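PDB 4C6S: probable WRKY transcription factor 52 from Arabidopsis thaliana, which acts as a plant disease-resistance receptor and W-box-binding transcription factor that pairs with RPS4 to recognise the pathogen effectors AvrRps4 and PopP2. Local coordinates for residues A[63-68]-A[76-81]; A[95-100]-A[106-111]; A[25-30]-A[134-139]; A[8-13]-A[19-24]. One frame throughout, in Å; residues are numbered along the deposited sequence.

Contact 1: residues A[63-68]-A[76-81]; sequences VLPGNC and DKFAKV. With SO4 (sulfate ion), chain D.
L64 and F78 are the nearest backbone neighbours here, their CA atoms 8.3 Å apart. Strand 63-65 and helix 76-81 run almost antiparallel, at 163°, with their axes 10.3 Å apart. They form the strand-to-helix half of a beta-alpha-beta unit, completed by strand 92-98, in the parallel sheet of this TIR domain, the Toll/interleukin-1 receptor module of RRS1. The strand ends at P65, centre of an inverse gamma turn, and a type I turn then carries the chain on, closed by C68 N on P65 O at 3.0 Å. The helix is irregular, with a pi-type turn at 76-78 and a kink at 80-81.

The ring of F78 carries the contact. With CG beside the backbone N (chi1 -76°), the ring reaches out to the end of the strand. One methyl of L64, CD2, sits over the ring centre, 3.6 Å from the centroid and almost on its normal: a CH-pi contact. P65 approaches obliquely, its CD 3.6 Å from F78 CE2. The carbonyl O of V63 also comes in obliquely, 3.4 Å from F78 CZ. V73, in the connecting loop, touches both P65 and F78, and S11 of strand 8-12 lies against the ring as well.

Further along the helix K80 NZ bonds to K77 O and to V40 O, while K77 forms a salt bridge with D41. Beyond the strand, the side-chain amide of N67 bonds to D100 and to S101 N. A sulfate, probably from the crystallisation liquor, takes a nearly straight bond (164°) from N67 N to its O4, 3.1 Å long.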
loop_
_atom_site.group_PDB
_atom_site.type_symbol
_atom_site.label_atom_id
_atom_site.label_comp_id
_atom_site.label_asym_id
_atom_site.label_seq_id
_atom_site.Cartn_x
_atom_site.Cartn_y
_atom_site.Cartn_z
ATOM N N VAL A 63 13.572 0.364 -4.740
ATOM C CA VAL A 63 12.607 -0.611 -4.245
ATOM C C VAL A 63 12.707 -1.825 -5.131
ATOM O O VAL A 63 12.413 -1.770 -6.331
ATOM C CB VAL A 63 11.185 -0.064 -4.269
ATOM C CG1 VAL A 63 10.211 -1.162 -3.850
ATOM C CG2 VAL A 63 11.085 1.135 -3.337
ATOM N N LEU A 64 13.168 -2.926 -4.547
ATOM C CA LEU A 64 13.583 -4.082 -5.324
ATOM C C LEU A 64 12.518 -5.153 -5.255
ATOM O O LEU A 64 11.831 -5.276 -4.234
ATOM C CB LEU A 64 14.904 -4.625 -4.776
ATOM C CG LEU A 64 16.047 -3.610 -4.898
ATOM C CD1 LEU A 64 17.169 -3.915 -3.921
ATOM C CD2 LEU A 64 16.578 -3.577 -6.326
ATOM N N PRO A 65 12.351 -5.912 -6.354
ATOM C CA PRO A 65 11.374 -7.010 -6.381
ATOM C C PRO A 65 11.935 -8.219 -5.645
ATOM O O PRO A 65 12.519 -9.126 -6.243
ATOM C CB PRO A 65 11.212 -7.298 -7.873
ATOM C CG PRO A 65 12.540 -6.915 -8.475
ATOM C CD PRO A 65 13.052 -5.754 -7.648
ATOM N N GLY A 66 11.748 -8.220 -4.332
ATOM C CA GLY A 66 12.424 -9.173 -3.476
ATOM C C GLY A 66 12.000 -10.612 -3.628
ATOM O O GLY A 66 12.714 -11.511 -3.177
ATOM N N ASN A 67 10.846 -10.844 -4.252
ATOM C CA ASN A 67 10.386 -12.214 -4.511
ATOM C C ASN A 67 11.115 -12.859 -5.691
ATOM O O ASN A 67 11.014 -14.071 -5.908
ATOM C CB ASN A 67 8.882 -12.216 -4.790
ATOM C CG ASN A 67 8.042 -11.979 -3.538
ATOM O OD1 ASN A 67 8.563 -11.623 -2.482
ATOM N ND2 ASN A 67 6.732 -12.181 -3.659
ATOM N N CYS A 68 11.836 -12.045 -6.459
ATOM C CA CYS A 68 12.495 -12.520 -7.676
ATOM C C CYS A 68 13.980 -12.785 -7.465
ATOM O O CYS A 68 14.620 -12.165 -6.628
ATOM C CB CYS A 68 12.336 -11.512 -8.815
ATOM S SG CYS A 68 10.638 -10.994 -9.128
ATOM N N ASP A 76 19.901 -6.558 -15.226
ATOM C CA ASP A 76 18.900 -6.283 -16.243
ATOM C C ASP A 76 18.171 -4.957 -16.013
ATOM O O ASP A 76 17.877 -4.233 -16.966
ATOM C CB ASP A 76 17.890 -7.429 -16.292
ATOM C CG ASP A 76 16.883 -7.266 -17.405
ATOM O OD1 ASP A 76 17.270 -6.796 -18.498
ATOM O OD2 ASP A 76 15.701 -7.605 -17.184
ATOM N N LYS A 77 17.889 -4.636 -14.751
ATOM C CA LYS A 77 16.976 -3.537 -14.446
ATOM C C LYS A 77 17.513 -2.481 -13.493
ATOM O O LYS A 77 17.133 -1.319 -13.591
ATOM C CB LYS A 77 15.673 -4.082 -13.854
ATOM C CG LYS A 77 14.796 -4.844 -14.821
ATOM C CD LYS A 77 13.465 -5.198 -14.179
ATOM C CE LYS A 77 12.641 -6.119 -15.070
ATOM N NZ LYS A 77 11.264 -6.318 -14.513
ATOM N N PHE A 78 18.352 -2.875 -12.542
ATOM C CA PHE A 78 18.731 -1.936 -11.487
ATOM C C PHE A 78 20.180 -1.446 -11.542
ATOM O O PHE A 78 20.485 -0.390 -10.991
ATOM C CB PHE A 78 18.370 -2.499 -10.110
ATOM C CG PHE A 78 16.890 -2.419 -9.798
ATOM C CD1 PHE A 78 16.346 -1.273 -9.227
ATOM C CD2 PHE A 78 16.040 -3.470 -10.110
ATOM C CE1 PHE A 78 14.981 -1.177 -8.926
ATOM C CE2 PHE A 78 14.667 -3.384 -9.836
ATOM C CZ PHE A 78 14.137 -2.233 -9.241
ATOM N N ALA A 79 21.066 -2.186 -12.209
ATOM C CA ALA A 79 22.437 -1.708 -12.389
ATOM C C ALA A 79 22.450 -0.300 -12.987
ATOM O O ALA A 79 23.265 0.535 -12.604
ATOM C CB ALA A 79 23.249 -2.658 -13.266
ATOM N N LYS A 80 21.542 -0.040 -13.924
ATOM C CA LYS A 80 21.487 1.262 -14.577
ATOM C C LYS A 80 21.042 2.367 -13.615
ATOM O O LYS A 80 21.315 3.543 -13.863
ATOM C CB LYS A 80 20.575 1.219 -15.806
ATOM C CG LYS A 80 19.105 0.978 -15.479
ATOM C CD LYS A 80 18.296 0.764 -16.754
ATOM C CE LYS A 80 16.805 0.917 -16.491
ATOM N NZ LYS A 80 16.069 -0.370 -16.455
ATOM N N VAL A 81 20.370 1.991 -12.525
ATOM C CA VAL A 81 19.989 2.971 -11.516
ATOM C C VAL A 81 21.180 3.330 -10.628
ATOM O O VAL A 81 21.453 4.509 -10.382
ATOM C CB VAL A 81 18.818 2.478 -10.635
ATOM C CG1 VAL A 81 18.527 3.493 -9.551
ATOM C CG2 VAL A 81 17.583 2.269 -11.486
HETATM S S SO4 D . 7.545 -8.193 -5.709
HETATM O O1 SO4 D . 6.292 -8.392 -4.981
HETATM O O2 SO4 D . 7.693 -6.753 -5.940
HETATM O O3 SO4 D . 7.474 -8.878 -6.997
HETATM O O4 SO4 D . 8.671 -8.763 -4.952
#

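Contact 2: residues A[95-100]-A[106-111]; sequences SVLYGD and QWLSEL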
loop_
_atom_site.group_PDB
_atom_site.type_symbol
_atom_site.label_atom_id
_atom_site.label_comp_id
_atom_site.label_asym_id
_atom_site.label_seq_id
_atom_site.Cartn_x
_atom_site.Cartn_y
_atom_site.Cartn_z
ATOM N N SER A 95 18.152 0.789 0.015
ATOM C CA SER A 95 17.574 -0.332 -0.723
ATOM C C SER A 95 16.419 -0.921 0.064
ATOM O O SER A 95 16.480 -1.019 1.283
ATOM C CB SER A 95 18.623 -1.422 -0.968
ATOM O OG SER A 95 19.632 -0.951 -1.847
ATOM N N VAL A 96 15.366 -1.315 -0.642
ATOM C CA VAL A 96 14.199 -1.883 0.026
ATOM C C VAL A 96 13.884 -3.216 -0.620
ATOM O O VAL A 96 13.590 -3.276 -1.826
ATOM C CB VAL A 96 12.972 -0.957 -0.115
ATOM C CG1 VAL A 96 11.764 -1.548 0.609
ATOM C CG2 VAL A 96 13.278 0.453 0.443
ATOM N N LEU A 97 13.961 -4.291 0.171
ATOM C CA LEU A 97 13.639 -5.622 -0.337
ATOM C C LEU A 97 12.160 -5.826 -0.085
ATOM O O LEU A 97 11.755 -6.142 1.038
ATOM C CB LEU A 97 14.453 -6.707 0.369
ATOM C CG LEU A 97 15.957 -6.580 0.214
ATOM C CD1 LEU A 97 16.684 -7.717 0.946
ATOM C CD2 LEU A 97 16.315 -6.627 -1.266
ATOM N N TYR A 98 11.350 -5.619 -1.121
ATOM C CA TYR A 98 9.902 -5.626 -0.946
ATOM C C TYR A 98 9.270 -6.877 -1.546
ATOM O O TYR A 98 9.529 -7.222 -2.705
ATOM C CB TYR A 98 9.265 -4.370 -1.567
ATOM C CG TYR A 98 7.770 -4.380 -1.362
ATOM C CD1 TYR A 98 7.227 -4.095 -0.113
ATOM C CD2 TYR A 98 6.907 -4.733 -2.386
ATOM C CE1 TYR A 98 5.853 -4.155 0.104
ATOM C CE2 TYR A 98 5.538 -4.784 -2.181
ATOM C CZ TYR A 98 5.022 -4.483 -0.935
ATOM O OH TYR A 98 3.673 -4.545 -0.729
ATOM N N GLY A 99 8.430 -7.562 -0.773
ATOM C CA GLY A 99 7.701 -8.695 -1.310
ATOM C C GLY A 99 7.208 -9.601 -0.203
ATOM O O GLY A 99 7.769 -9.584 0.895
ATOM N N ASP A 100 6.181 -10.394 -0.493
ATOM C CA ASP A 100 5.568 -11.269 0.514
ATOM C C ASP A 100 6.201 -12.653 0.585
ATOM O O ASP A 100 5.720 -13.523 1.311
ATOM C CB ASP A 100 4.055 -11.417 0.278
ATOM C CG ASP A 100 3.717 -12.063 -1.060
ATOM O OD1 ASP A 100 4.628 -12.514 -1.782
ATOM O OD2 ASP A 100 2.513 -12.138 -1.386
ATOM N N GLN A 106 19.453 -14.534 -0.798
ATOM C CA GLN A 106 19.937 -14.218 -2.142
ATOM C C GLN A 106 20.083 -12.721 -2.377
ATOM O O GLN A 106 21.082 -12.264 -2.947
ATOM C CB GLN A 106 19.015 -14.842 -3.201
ATOM C CG GLN A 106 18.991 -16.366 -3.188
ATOM C CD GLN A 106 17.845 -16.957 -2.384
ATOM O OE1 GLN A 106 17.415 -16.400 -1.368
ATOM N NE2 GLN A 106 17.342 -18.097 -2.840
ATOM N N TRP A 107 19.093 -11.949 -1.947
ATOM C CA TRP A 107 19.153 -10.504 -2.124
ATOM C C TRP A 107 20.176 -9.851 -1.207
ATOM O O TRP A 107 20.833 -8.898 -1.597
ATOM C CB TRP A 107 17.774 -9.866 -1.925
ATOM C CG TRP A 107 16.999 -9.824 -3.197
ATOM C CD1 TRP A 107 15.956 -10.629 -3.560
ATOM C CD2 TRP A 107 17.253 -8.965 -4.313
ATOM N NE1 TRP A 107 15.531 -10.308 -4.828
ATOM C CE2 TRP A 107 16.309 -9.284 -5.311
ATOM C CE3 TRP A 107 18.175 -7.944 -4.557
ATOM C CZ2 TRP A 107 16.259 -8.613 -6.538
ATOM C CZ3 TRP A 107 18.126 -7.279 -5.773
ATOM C CH2 TRP A 107 17.177 -7.619 -6.747
ATOM N N LEU A 108 20.332 -10.362 0.007
ATOM C CA LEU A 108 21.331 -9.771 0.904
ATOM C C LEU A 108 22.738 -9.980 0.326
ATOM O O LEU A 108 23.588 -9.079 0.384
ATOM C CB LEU A 108 21.219 -10.357 2.310
ATOM C CG LEU A 108 19.935 -9.947 3.028
ATOM C CD1 LEU A 108 19.895 -10.555 4.418
ATOM C CD2 LEU A 108 19.844 -8.438 3.106
ATOM N N SER A 109 22.959 -11.154 -0.259
ATOM C CA SER A 109 24.228 -11.458 -0.926
ATOM C C SER A 109 24.436 -10.501 -2.093
ATOM O O SER A 109 25.512 -9.908 -2.255
ATOM C CB SER A 109 24.229 -12.901 -1.429
ATOM O OG SER A 109 25.432 -13.188 -2.125
ATOM N N GLU A 110 23.396 -10.359 -2.906
ATOM C CA GLU A 110 23.442 -9.472 -4.059
ATOM C C GLU A 110 23.796 -8.053 -3.631
ATOM O O GLU A 110 24.718 -7.446 -4.182
ATOM C CB GLU A 110 22.102 -9.491 -4.795
ATOM C CG GLU A 110 22.050 -8.582 -6.037
ATOM C CD GLU A 110 22.790 -9.147 -7.240
ATOM O OE1 GLU A 110 22.960 -10.383 -7.333
ATOM O OE2 GLU A 110 23.190 -8.346 -8.114
ATOM N N LEU A 111 23.086 -7.526 -2.634
ATOM C CA LEU A 111 23.321 -6.137 -2.233
ATOM C C LEU A 111 24.731 -5.930 -1.671
ATOM O O LEU A 111 25.376 -4.926 -1.970
ATOM C CB LEU A 111 22.256 -5.653 -1.249
ATOM C CG LEU A 111 20.850 -5.609 -1.839
ATOM C CD1 LEU A 111 19.849 -5.179 -0.773
ATOM C CD2 LEU A 111 20.773 -4.684 -3.049
#
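L97, L111 and W107 make up most of this interface, and L97, at the centre of it, touches both of the others. Its CG lies beside the backbone N (chi1 -61°), and the branched end carries both methyls to the helix. CD2 lies 3.6 Å from W107 CB and also comes near CG, CD2 and CE3 of the indole, obliquely. CD1 lies 3.7 Å from the same W107 CB, so both methyls of L97 press on that carbon. CD1 also meets L108 CD2 at 3.9 Å.

L111, one turn beyond W107, fills in along the strand. Its CD1 is 3.9 Å from L97 CD2 and 4.0 Å from S95 CB, so one methyl spans two strand residues whose side chains lie on the same side of the sheet.

W107 meets L97 near its CB, while the rest of its indole runs on past the leucine toward L64 of the neighbouring strand and P70. The polar end of the ring, NE1, gives its hydrogen to C68 O, which helps fix how the indole is turned. L97, L108 and L111 all also rest on I119, so the same apolar layer reaches the next strand.

The backbones support this spacing: strand 95-98 and helix 106-111 are antiparallel to within 18° (162°), with axes 10.4 Å apart, and L97 CA is 7.6 Å from W107 CA. This is the strand-to-helix half of the beta-alpha-beta unit of strand 92-98, helix 104-113 and strand 119-121, part of the alternating strand-and-helix architecture of the TIR domain.

Contact 3: residues A[25-30]-A[134-139]; sequences SEALRR and EIVRDV. With NA (sodium ion), chain H; NA (sodium ion), chain G.
V136 CG2 is the point where the two helices meet. It packs against A27 CB at 3.8 Å and against L28 CD2 at 3.9 Å. The first torsion of V136, 171°, sets CG2 anti to its carbonyl carbon and directs it between these two neighbours. The chains of L28 and V136 lie alongside, pointing opposite ways, and L28 CD2 goes on to a looser contact with V139 CG1 at 4.4 Å.

Around this apolar centre the axes of helices 25-30 and 134-139 pass 9.8 Å apart at 42°, and the CA atoms of L28 and V136 are just 6.1 Å apart. The helices belong to 20-30 and 128-143, the first long helix and the final helix of the TIR domain, which lie side by side on one face of the parallel sheet. L28 rests on V8 and I10 of strand 8-12, and V139 on V8.

Charged groups flank this apolar centre. R29 grips the carboxylate of E26 side-on, its NE reaching OE1 and its NH2 reaching OE2 at 2.8 Å in a salt bridge. E26 OE1 also binds a sodium ion at 2.4 Å; the arginine and the metal together probably ease the approach of E133 of the second subunit, whose carboxylate comes close to E26 OE2. On the other helix E134 OE1 binds a second sodium ion at 2.6 Å, where H120 ND1 is another ligand. D138, one turn on, holds H120 NE2 with OD2 and so probably helps orient that ligand, while its OD1 pairs with R118.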
loop_
_atom_site.group_PDB
_atom_site.type_symbol
_atom_site.label_atom_id
_atom_site.label_comp_id
_atom_site.label_asym_id
_atom_site.label_seq_id
_atom_site.Cartn_x
_atom_site.Cartn_y
_atom_site.Cartn_z
ATOM N N SER A 25 5.917 7.235 -1.764
ATOM C CA SER A 25 6.012 8.579 -2.318
ATOM C C SER A 25 5.168 9.584 -1.545
ATOM O O SER A 25 5.620 10.711 -1.259
ATOM C CB SER A 25 5.569 8.576 -3.789
ATOM O OG SER A 25 5.669 9.862 -4.370
ATOM N N GLU A 26 3.934 9.200 -1.227
ATOM C CA GLU A 26 3.043 10.131 -0.541
ATOM C C GLU A 26 3.540 10.376 0.882
ATOM O O GLU A 26 3.402 11.482 1.411
ATOM C CB GLU A 26 1.599 9.616 -0.555
ATOM C CG GLU A 26 0.632 10.374 0.349
ATOM C CD GLU A 26 0.374 11.809 -0.094
ATOM O OE1 GLU A 26 0.787 12.196 -1.214
ATOM O OE2 GLU A 26 -0.259 12.550 0.688
ATOM N N ALA A 27 4.120 9.358 1.507
ATOM C CA ALA A 27 4.620 9.532 2.870
ATOM C C ALA A 27 5.835 10.461 2.896
ATOM O O ALA A 27 5.982 11.291 3.799
ATOM C CB ALA A 27 4.944 8.174 3.497
ATOM N N LEU A 28 6.720 10.325 1.911
ATOM C CA LEU A 28 7.840 11.269 1.801
ATOM C C LEU A 28 7.337 12.695 1.604
ATOM O O LEU A 28 7.833 13.633 2.240
ATOM C CB LEU A 28 8.774 10.878 0.651
ATOM C CG LEU A 28 9.617 9.626 0.884
ATOM C CD1 LEU A 28 10.227 9.186 -0.440
ATOM C CD2 LEU A 28 10.700 9.904 1.923
ATOM N N ARG A 29 6.342 12.870 0.738
ATOM C CA ARG A 29 5.801 14.203 0.491
ATOM C C ARG A 29 5.180 14.813 1.753
ATOM O O ARG A 29 5.323 16.010 2.011
ATOM C CB ARG A 29 4.763 14.148 -0.633
ATOM C CG ARG A 29 4.452 15.486 -1.241
ATOM C CD ARG A 29 3.190 15.406 -2.066
ATOM N NE ARG A 29 2.051 14.956 -1.269
ATOM C CZ ARG A 29 1.406 15.711 -0.383
ATOM N NH1 ARG A 29 1.786 16.963 -0.157
ATOM N NH2 ARG A 29 0.382 15.210 0.290
ATOM N N ARG A 30 4.482 13.991 2.533
ATOM C CA ARG A 30 3.872 14.460 3.771
ATOM C C ARG A 30 4.921 14.943 4.751
ATOM O O ARG A 30 4.645 15.784 5.603
ATOM C CB ARG A 30 3.048 13.355 4.439
ATOM C CG ARG A 30 1.700 13.079 3.800
ATOM C CD ARG A 30 0.809 12.301 4.767
ATOM N NE ARG A 30 1.500 11.140 5.327
ATOM C CZ ARG A 30 1.445 9.917 4.807
ATOM N NH1 ARG A 30 0.724 9.695 3.717
ATOM N NH2 ARG A 30 2.104 8.915 5.377
ATOM N N GLU A 134 9.242 3.353 8.294
ATOM C CA GLU A 134 10.643 3.060 8.600
ATOM C C GLU A 134 11.561 3.644 7.543
ATOM O O GLU A 134 12.613 4.197 7.862
ATOM C CB GLU A 134 10.855 1.548 8.735
ATOM C CG GLU A 134 10.216 1.023 9.997
ATOM C CD GLU A 134 10.265 -0.481 10.120
ATOM O OE1 GLU A 134 10.486 -1.161 9.093
ATOM O OE2 GLU A 134 10.074 -0.974 11.252
ATOM N N ILE A 135 11.172 3.507 6.281
ATOM C CA ILE A 135 11.991 4.037 5.198
ATOM C C ILE A 135 12.028 5.562 5.292
ATOM O O ILE A 135 13.098 6.170 5.179
ATOM C CB ILE A 135 11.433 3.619 3.833
ATOM C CG1 ILE A 135 11.518 2.098 3.706
ATOM C CG2 ILE A 135 12.211 4.314 2.712
ATOM C CD1 ILE A 135 10.552 1.519 2.643
ATOM N N VAL A 136 10.866 6.173 5.506
ATOM C CA VAL A 136 10.778 7.628 5.657
ATOM C C VAL A 136 11.627 8.142 6.826
ATOM O O VAL A 136 12.331 9.139 6.685
ATOM C CB VAL A 136 9.313 8.105 5.799
ATOM C CG1 VAL A 136 9.250 9.588 6.183
ATOM C CG2 VAL A 136 8.564 7.863 4.489
ATOM N N ARG A 137 11.584 7.465 7.967
ATOM C CA ARG A 137 12.336 7.940 9.130
ATOM C C ARG A 137 13.832 7.913 8.836
ATOM O O ARG A 137 14.569 8.834 9.191
ATOM C CB ARG A 137 12.026 7.093 10.362
ATOM C CG ARG A 137 12.912 7.370 11.556
ATOM C CD ARG A 137 12.409 6.598 12.768
ATOM N NE ARG A 137 12.360 5.178 12.459
ATOM C CZ ARG A 137 11.406 4.345 12.865
ATOM N NH1 ARG A 137 10.405 4.780 13.632
ATOM N NH2 ARG A 137 11.462 3.069 12.509
ATOM N N ASP A 138 14.273 6.855 8.169
ATOM C CA ASP A 138 15.675 6.696 7.801
ATOM C C ASP A 138 16.102 7.812 6.849
ATOM O O ASP A 138 17.108 8.490 7.098
ATOM C CB ASP A 138 15.860 5.310 7.153
ATOM C CG ASP A 138 17.297 5.027 6.725
ATOM O OD1 ASP A 138 18.221 5.791 7.077
ATOM O OD2 ASP A 138 17.508 4.005 6.033
ATOM N N VAL A 139 15.348 8.011 5.770
ATOM C CA VAL A 139 15.699 9.046 4.789
ATOM C C VAL A 139 15.662 10.429 5.429
ATOM O O VAL A 139 16.577 11.241 5.251
ATOM C CB VAL A 139 14.776 8.986 3.553
ATOM C CG1 VAL A 139 14.999 10.207 2.643
ATOM C CG2 VAL A 139 15.025 7.676 2.793
HETATM NA NA NA H . 1.924 11.775 -3.289
HETATM NA NA NA G . 12.829 -1.034 8.029
#

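Contact 4: residues A[8-13]-A[19-24]; sequences VCISCV and SFVSHL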
loop_
_atom_site.group_PDB
_atom_site.type_symbol
_atom_site.label_atom_id
_atom_site.label_comp_id
_atom_site.label_asym_id
_atom_site.label_seq_id
_atom_site.Cartn_x
_atom_site.Cartn_y
_atom_site.Cartn_z
ATOM N N VAL A 8 14.317 13.088 -3.419
ATOM C CA VAL A 8 14.554 11.662 -3.409
ATOM C C VAL A 8 14.066 11.059 -4.712
ATOM O O VAL A 8 13.022 11.459 -5.228
ATOM C CB VAL A 8 13.794 11.004 -2.233
ATOM C CG1 VAL A 8 13.895 9.477 -2.301
ATOM C CG2 VAL A 8 14.315 11.535 -0.913
ATOM N N CYS A 9 14.818 10.115 -5.270
ATOM C CA CYS A 9 14.306 9.380 -6.421
ATOM C C CYS A 9 14.027 7.946 -6.020
ATOM O O CYS A 9 14.931 7.246 -5.590
ATOM C CB CYS A 9 15.290 9.401 -7.589
ATOM S SG CYS A 9 14.689 8.494 -9.044
ATOM N N ILE A 10 12.779 7.516 -6.167
ATOM C CA ILE A 10 12.428 6.122 -5.892
ATOM C C ILE A 10 12.381 5.361 -7.200
ATOM O O ILE A 10 11.626 5.742 -8.100
ATOM C CB ILE A 10 11.036 6.019 -5.275
ATOM C CG1 ILE A 10 10.942 6.844 -3.994
ATOM C CG2 ILE A 10 10.693 4.530 -5.014
ATOM C CD1 ILE A 10 9.498 7.128 -3.573
ATOM N N SER A 11 13.171 4.293 -7.320
ATOM C CA SER A 11 13.109 3.447 -8.515
ATOM C C SER A 11 12.421 2.137 -8.151
ATOM O O SER A 11 12.594 1.641 -7.037
ATOM C CB SER A 11 14.505 3.177 -9.064
ATOM O OG SER A 11 15.384 2.787 -8.024
ATOM N N CYS A 12 11.633 1.592 -9.077
ATOM C CA CYS A 12 10.870 0.366 -8.810
ATOM C C CYS A 12 10.455 -0.313 -10.093
ATOM O O CYS A 12 10.612 0.246 -11.183
ATOM C CB CYS A 12 9.612 0.675 -7.972
ATOM S SG CYS A 12 8.378 1.708 -8.836
ATOM N N VAL A 13 9.919 -1.528 -9.968
ATOM C CA VAL A 13 9.338 -2.208 -11.121
ATOM C C VAL A 13 7.862 -1.818 -11.235
ATOM O O VAL A 13 7.280 -1.303 -10.287
ATOM C CB VAL A 13 9.501 -3.732 -11.028
ATOM C CG1 VAL A 13 10.979 -4.100 -10.962
ATOM C CG2 VAL A 13 8.773 -4.263 -9.808
ATOM N N SER A 19 0.983 0.725 -6.198
ATOM C CA SER A 19 0.584 0.183 -4.907
ATOM C C SER A 19 1.575 0.651 -3.849
ATOM O O SER A 19 1.566 1.817 -3.503
ATOM C CB SER A 19 0.418 -1.342 -4.969
ATOM O OG SER A 19 1.607 -1.949 -5.442
ATOM N N PHE A 20 2.451 -0.223 -3.362
ATOM C CA PHE A 20 3.406 0.138 -2.301
ATOM C C PHE A 20 4.172 1.447 -2.532
ATOM O O PHE A 20 4.268 2.284 -1.633
ATOM C CB PHE A 20 4.423 -1.001 -2.111
ATOM C CG PHE A 20 5.490 -0.694 -1.101
ATOM C CD1 PHE A 20 5.209 -0.734 0.268
ATOM C CD2 PHE A 20 6.777 -0.372 -1.512
ATOM C CE1 PHE A 20 6.219 -0.467 1.208
ATOM C CE2 PHE A 20 7.795 -0.098 -0.581
ATOM C CZ PHE A 20 7.501 -0.140 0.783
ATOM N N VAL A 21 4.731 1.620 -3.724
ATOM C CA VAL A 21 5.546 2.801 -3.998
ATOM C C VAL A 21 4.726 4.088 -3.910
ATOM O O VAL A 21 5.237 5.146 -3.512
ATOM C CB VAL A 21 6.256 2.660 -5.354
ATOM C CG1 VAL A 21 6.875 3.978 -5.816
ATOM C CG2 VAL A 21 7.338 1.550 -5.253
ATOM N N SER A 22 3.442 4.009 -4.253
ATOM C CA SER A 22 2.631 5.232 -4.237
ATOM C C SER A 22 2.471 5.688 -2.779
ATOM O O SER A 22 2.430 6.887 -2.493
ATOM C CB SER A 22 1.275 5.035 -4.924
ATOM O OG SER A 22 0.377 4.281 -4.129
ATOM N N HIS A 23 2.401 4.733 -1.862
ATOM C CA HIS A 23 2.285 5.083 -0.451
ATOM C C HIS A 23 3.593 5.647 0.056
ATOM O O HIS A 23 3.595 6.572 0.873
ATOM C CB HIS A 23 1.874 3.874 0.397
ATOM C CG HIS A 23 0.579 3.265 -0.024
ATOM N ND1 HIS A 23 -0.637 3.877 0.175
ATOM C CD2 HIS A 23 0.309 2.084 -0.639
ATOM C CE1 HIS A 23 -1.603 3.102 -0.293
ATOM N NE2 HIS A 23 -1.046 2.002 -0.783
ATOM N N LEU A 24 4.702 5.077 -0.410
ATOM C CA LEU A 24 6.030 5.549 -0.011
ATOM C C LEU A 24 6.252 6.976 -0.500
ATOM O O LEU A 24 6.707 7.833 0.256
ATOM C CB LEU A 24 7.131 4.620 -0.555
ATOM C CG LEU A 24 8.585 5.031 -0.252
ATOM C CD1 LEU A 24 8.831 5.164 1.258
ATOM C CD2 LEU A 24 9.550 4.011 -0.852
#
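The carbonyl O of S19 is gripped twice by S22: by OG at 2.8 Å and by the backbone N at 3.0 Å. The hydroxyl lies in the carbonyl plane, on a lone pair (C=O...OG angle 141°). These bonds tie the residue at the N-cap position to the first turn of helix 20-24, and S22 OG also accepts the backbone N-H of S129 of the second subunit.

On the other side of this helix V21 and L24 turn to strand 8-12. C12 SG stands between its backbone N and carbonyl carbon (chi1 66°), 3.7 Å from V21 CG2; C12 CB lies equally close to that methyl. V21 CG1 meets I10 CG2 at 3.9 Å, the two side chains passing alongside, head to tail. Further up, I10 CD1 runs across L24 with 4.0 Å to its CG. The helix runs antiparallel to the strand (173°), as expected where a sheet strand is followed by its covering helix in a TIR domain, and V21 also touches V37 of strand 35-39.

H23, next to S22, stacks on H23 of the second subunit. The helix is thus two-sided: its V21 and L24 pack onto I10 and C12 of the strand, while S22 and H23 face the second subunit, consistent with the role of the TIR domain in homo- and heterodimerization.

How the contacts relate
From the N terminus, contact 4 comes first, closing a short loop from strand 8-12 to helix 20-30. The same helix then opens contact 3, which closes at helix 128-143 near the C terminus and so brackets most of the domain. Nested inside that long loop, contacts 1 and 2 follow in series, each joining a strand to the helix after it; none of the loops cross. Strands 8-12, 59-65 and 92-98 are successive neighbours in the sheet, linking contacts 4, 1 and 2 through their backbones. Contact 3 lies on the opposite side of the chain's centre from contact 1, and contacts 3 and 4 both reach the second subunit.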